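Local structure of epoxide hydrolase (Aspergillus niger, 3G02) at residues 196-204 against 331-341. The protein probably hydrolyses epoxides to vicinal diols, as an enantioselective variant of an alpha/beta-hydrolase-fold epoxide hydrolase obtained by directed evolution. The protein carries 9 engineered substitutions. Numbering follows the deposited sequence. Where two conformers were deposited one is given.
Sequences SFVGRLLGV and YQKELYIHKPF. Engineered in segment 331-341: Y331 (natural residue Leu). With FMT (formic acid), chain D.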
loop_
_atom_site.group_PDB
_atom_site.type_symbol
_atom_site.label_atom_id
_atom_site.label_comp_id
_atom_site.label_asym_id
_atom_site.label_seq_id
_atom_site.Cartn_x
_atom_site.Cartn_y
_atom_site.Cartn_z
ATOM N N SER A 196 -2.798 -20.870 8.320
ATOM C CA SER A 196 -2.258 -21.301 9.614
ATOM C C SER A 196 -3.125 -20.795 10.750
ATOM O O SER A 196 -3.463 -21.552 11.662
ATOM C CB SER A 196 -0.819 -20.822 9.814
ATOM O OG SER A 196 0.099 -21.629 9.104
ATOM N N PHE A 197 -3.492 -19.515 10.689
ATOM C CA PHE A 197 -4.302 -18.927 11.750
ATOM C C PHE A 197 -5.699 -19.536 11.763
ATOM O O PHE A 197 -6.232 -19.820 12.832
ATOM C CB PHE A 197 -4.355 -17.396 11.707
ATOM C CG PHE A 197 -4.788 -16.789 13.016
ATOM C CD1 PHE A 197 -3.849 -16.461 13.990
ATOM C CD2 PHE A 197 -6.140 -16.603 13.298
ATOM C CE1 PHE A 197 -4.248 -15.926 15.215
ATOM C CE2 PHE A 197 -6.552 -16.062 14.520
ATOM C CZ PHE A 197 -5.603 -15.727 15.476
ATOM N N VAL A 198 -6.274 -19.755 10.581
ATOM C CA VAL A 198 -7.529 -20.505 10.470
ATOM C C VAL A 198 -7.350 -21.893 11.095
ATOM O O VAL A 198 -8.183 -22.328 11.898
ATOM C CB VAL A 198 -8.014 -20.602 9.008
ATOM C CG1 VAL A 198 -9.289 -21.442 8.898
ATOM C CG2 VAL A 198 -8.261 -19.208 8.445
ATOM N N GLY A 199 -6.246 -22.562 10.759
ATOM C CA GLY A 199 -5.913 -23.860 11.355
ATOM C C GLY A 199 -5.771 -23.833 12.870
ATOM O O GLY A 199 -6.214 -24.760 13.556
ATOM N N ARG A 200 -5.149 -22.779 13.393
ATOM C CA ARG A 200 -5.017 -22.598 14.837
ATOM C C ARG A 200 -6.393 -22.525 15.500
ATOM O O ARG A 200 -6.636 -23.199 16.505
ATOM C CB ARG A 200 -4.199 -21.341 15.162
ATOM C CG ARG A 200 -4.028 -21.079 16.662
ATOM C CD ARG A 200 -2.996 -19.997 16.955
ATOM N NE ARG A 200 -1.638 -20.425 16.617
ATOM C CZ ARG A 200 -0.827 -21.100 17.429
ATOM N NH1 ARG A 200 -1.218 -21.435 18.656
ATOM N NH2 ARG A 200 0.389 -21.437 17.015
ATOM N N LEU A 201 -7.287 -21.720 14.930
ATOM C CA LEU A 201 -8.642 -21.570 15.469
ATOM C C LEU A 201 -9.418 -22.887 15.438
ATOM O O LEU A 201 -10.158 -23.204 16.378
ATOM C CB LEU A 201 -9.413 -20.474 14.730
ATOM C CG LEU A 201 -8.902 -19.037 14.869
ATOM C CD1 LEU A 201 -9.713 -18.115 13.983
ATOM C CD2 LEU A 201 -8.941 -18.558 16.319
ATOM N N LEU A 202 -9.239 -23.654 14.366
ATOM C CA LEU A 202 -9.831 -24.990 14.273
ATOM C C LEU A 202 -9.300 -25.915 15.370
ATOM O O LEU A 202 -10.074 -26.623 16.025
ATOM C CB LEU A 202 -9.598 -25.590 12.882
ATOM C CG LEU A 202 -10.371 -24.892 11.753
ATOM C CD1 LEU A 202 -9.823 -25.261 10.387
ATOM C CD2 LEU A 202 -11.867 -25.193 11.837
ATOM N N GLY A 203 -7.987 -25.895 15.583
ATOM C CA GLY A 203 -7.372 -26.682 16.649
ATOM C C GLY A 203 -7.871 -26.286 18.028
ATOM O O GLY A 203 -8.117 -27.143 18.879
ATOM N N VAL A 204 -8.036 -24.984 18.235
ATOM C CA VAL A 204 -8.421 -24.429 19.535
ATOM C C VAL A 204 -9.889 -24.685 19.897
ATOM O O VAL A 204 -10.193 -25.064 21.035
ATOM C CB VAL A 204 -8.098 -22.907 19.598
ATOM C CG1 VAL A 204 -8.737 -22.241 20.818
ATOM C CG2 VAL A 204 -6.592 -22.688 19.601
ATOM N N TYR A 331 -1.322 -16.518 22.048
ATOM C CA TYR A 331 -0.815 -17.792 21.528
ATOM C C TYR A 331 -0.471 -18.793 22.633
ATOM O O TYR A 331 -0.573 -20.005 22.432
ATOM C CB TYR A 331 0.403 -17.559 20.626
ATOM C CG TYR A 331 0.077 -16.927 19.286
ATOM C CD1 TYR A 331 -0.086 -15.547 19.163
ATOM C CD2 TYR A 331 -0.055 -17.711 18.143
ATOM C CE1 TYR A 331 -0.388 -14.963 17.932
ATOM C CE2 TYR A 331 -0.355 -17.137 16.906
ATOM C CZ TYR A 331 -0.521 -15.766 16.810
ATOM O OH TYR A 331 -0.818 -15.197 15.591
ATOM N N GLN A 332 -0.070 -18.279 23.795
ATOM C CA GLN A 332 0.297 -19.116 24.940
ATOM C C GLN A 332 -0.900 -19.413 25.837
ATOM O O GLN A 332 -0.869 -20.353 26.638
ATOM C CB GLN A 332 1.400 -18.447 25.769
ATOM C CG GLN A 332 2.750 -18.311 25.065
ATOM C CD GLN A 332 2.798 -17.166 24.064
ATOM O OE1 GLN A 332 2.041 -16.195 24.164
ATOM N NE2 GLN A 332 3.697 -17.273 23.094
ATOM N N LYS A 333 -1.950 -18.608 25.703
ATOM C CA LYS A 333 -3.130 -18.729 26.550
ATOM C C LYS A 333 -4.346 -19.214 25.761
ATOM O O LYS A 333 -4.468 -20.410 25.486
ATOM C CB LYS A 333 -3.421 -17.400 27.263
ATOM C CG LYS A 333 -2.452 -17.052 28.392
ATOM C CD LYS A 333 -2.941 -17.580 29.735
ATOM C CE LYS A 333 -1.962 -17.262 30.856
ATOM N NZ LYS A 333 -0.763 -18.147 30.828
ATOM N N GLU A 334 -5.225 -18.287 25.380
ATOM C CA GLU A 334 -6.509 -18.635 24.766
ATOM C C GLU A 334 -6.401 -19.356 23.416
ATOM O O GLU A 334 -7.277 -20.149 23.065
ATOM C CB GLU A 334 -7.438 -17.410 24.664
ATOM C CG GLU A 334 -6.895 -16.220 23.862
ATOM C CD GLU A 334 -6.190 -15.168 24.719
ATOM O OE1 GLU A 334 -5.718 -15.493 25.832
ATOM O OE2 GLU A 334 -6.105 -14.004 24.268
ATOM N N LEU A 335 -5.328 -19.088 22.673
ATOM C CA LEU A 335 -5.147 -19.694 21.350
ATOM C C LEU A 335 -4.081 -20.797 21.311
ATOM O O LEU A 335 -3.592 -21.163 20.237
ATOM C CB LEU A 335 -4.860 -18.622 20.289
ATOM C CG LEU A 335 -5.905 -17.517 20.088
ATOM C CD1 LEU A 335 -5.468 -16.576 18.976
ATOM C CD2 LEU A 335 -7.288 -18.092 19.801
ATOM N N TYR A 336 -3.743 -21.325 22.485
ATOM C CA TYR A 336 -2.842 -22.469 22.606
ATOM C C TYR A 336 -3.502 -23.704 22.004
ATOM O O TYR A 336 -4.656 -24.007 22.310
ATOM C CB TYR A 336 -2.512 -22.710 24.083
ATOM C CG TYR A 336 -1.453 -23.758 24.354
ATOM C CD1 TYR A 336 -0.113 -23.399 24.495
ATOM C CD2 TYR A 336 -1.795 -25.105 24.496
ATOM C CE1 TYR A 336 0.866 -24.355 24.757
ATOM C CE2 TYR A 336 -0.823 -26.071 24.759
ATOM C CZ TYR A 336 0.501 -25.687 24.892
ATOM O OH TYR A 336 1.465 -26.639 25.152
ATOM N N ILE A 337 -2.778 -24.407 21.136
ATOM C CA ILE A 337 -3.298 -25.633 20.538
ATOM C C ILE A 337 -2.991 -26.815 21.457
ATOM O O ILE A 337 -1.843 -27.244 21.564
ATOM C CB ILE A 337 -2.723 -25.885 19.120
ATOM C CG1 ILE A 337 -3.002 -24.684 18.205
ATOM C CG2 ILE A 337 -3.310 -27.168 18.529
ATOM C CD1 ILE A 337 -2.144 -24.646 16.943
ATOM N N HIS A 338 -4.025 -27.324 22.122
ATOM C CA HIS A 338 -3.862 -28.432 23.067
ATOM C C HIS A 338 -3.797 -29.797 22.381
ATOM O O HIS A 338 -3.237 -30.753 22.927
ATOM C CB HIS A 338 -4.969 -28.403 24.122
ATOM C CG HIS A 338 -4.882 -27.229 25.046
ATOM N ND1 HIS A 338 -4.054 -27.212 26.148
ATOM C CD2 HIS A 338 -5.512 -26.031 25.029
ATOM C CE1 HIS A 338 -4.181 -26.054 26.772
ATOM N NE2 HIS A 338 -5.059 -25.319 26.114
ATOM N N LYS A 339 -4.355 -29.868 21.177
ATOM C CA LYS A 339 -4.318 -31.076 20.352
ATOM C C LYS A 339 -2.918 -31.284 19.761
ATOM O O LYS A 339 -2.113 -30.351 19.761
ATOM C CB LYS A 339 -5.368 -30.979 19.246
ATOM C CG LYS A 339 -6.791 -31.017 19.777
ATOM C CD LYS A 339 -7.745 -30.379 18.815
ATOM C CE LYS A 339 -9.095 -30.146 19.466
ATOM N NZ LYS A 339 -9.970 -29.361 18.560
ATOM N N PRO A 340 -2.616 -32.511 19.280
ATOM C CA PRO A 340 -1.321 -32.756 18.641
ATOM C C PRO A 340 -1.016 -31.703 17.577
ATOM O O PRO A 340 -1.829 -31.469 16.678
ATOM C CB PRO A 340 -1.498 -34.136 18.011
ATOM C CG PRO A 340 -2.479 -34.815 18.900
ATOM C CD PRO A 340 -3.442 -33.735 19.314
ATOM N N PHE A 341 0.150 -31.077 17.714
ATOM C CA PHE A 341 0.536 -29.910 16.930
ATOM C C PHE A 341 1.893 -30.198 16.302
ATOM O O PHE A 341 2.817 -30.652 16.977
ATOM C CB PHE A 341 0.567 -28.690 17.865
ATOM C CG PHE A 341 1.100 -27.422 17.247
ATOM C CD1 PHE A 341 0.766 -27.045 15.948
ATOM C CD2 PHE A 341 1.897 -26.570 18.003
ATOM C CE1 PHE A 341 1.265 -25.858 15.407
ATOM C CE2 PHE A 341 2.387 -25.384 17.474
ATOM C CZ PHE A 341 2.070 -25.027 16.170
HETATM C C FMT D . -0.589 -19.160 13.360
HETATM O O1 FMT D . -0.003 -18.333 12.661
HETATM O O2 FMT D . -0.186 -19.527 14.465
HETATM O O HOH W 1 -6.786 -27.331 21.372
#
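A buried contact of a helix with a loop and the short strand that follows it, within the alpha/beta hydrolase fold, joins R200, F197 and V204 to Y331, L335 and I337, where the chain approaches strand 340-345, the penultimate strand of the sheet. Helix 194-205 follows the predicted nucleophile D193, consistent with the nucleophile elbow of this family, and its R200 is a worked case of an arginine bridging a helix and a loop. The bend at chi3 (-68°) places the guanidinium between Y331 and I337: CD2 of the engineered Y331 sits 3.5 Å above its plane, and I337 CD1 covers the opposite face. The Y331 ring stands steeply to the guanidinium, their planes 68° apart, so this is no parallel stack. Around the edge, R200 NH1 donates to L335 O at 2.9 Å, almost exactly in the guanidinium plane, and also reaches T361 O. R200 NE donates a hydrogen bond to O2 of a formic acid molecule, probably from the crystallisation liquor, at 2.7 Å, with a weak second bond from NH2; N218 N also holds this guest. Apolar packing flanks the arginine: F197 CZ meets L335 CD1 at 3.6 Å, L201 lies alongside L335, and V204 CG2 rests on the L335 carbonyl. Toward the helix C-terminus, the extended K339 bonds both C209 O and G203 O, its NZ 2.9 Å from the latter and 43° out of the carbonyl plane. A water donates to G203 O at 2.8 Å and accepts from H338 N.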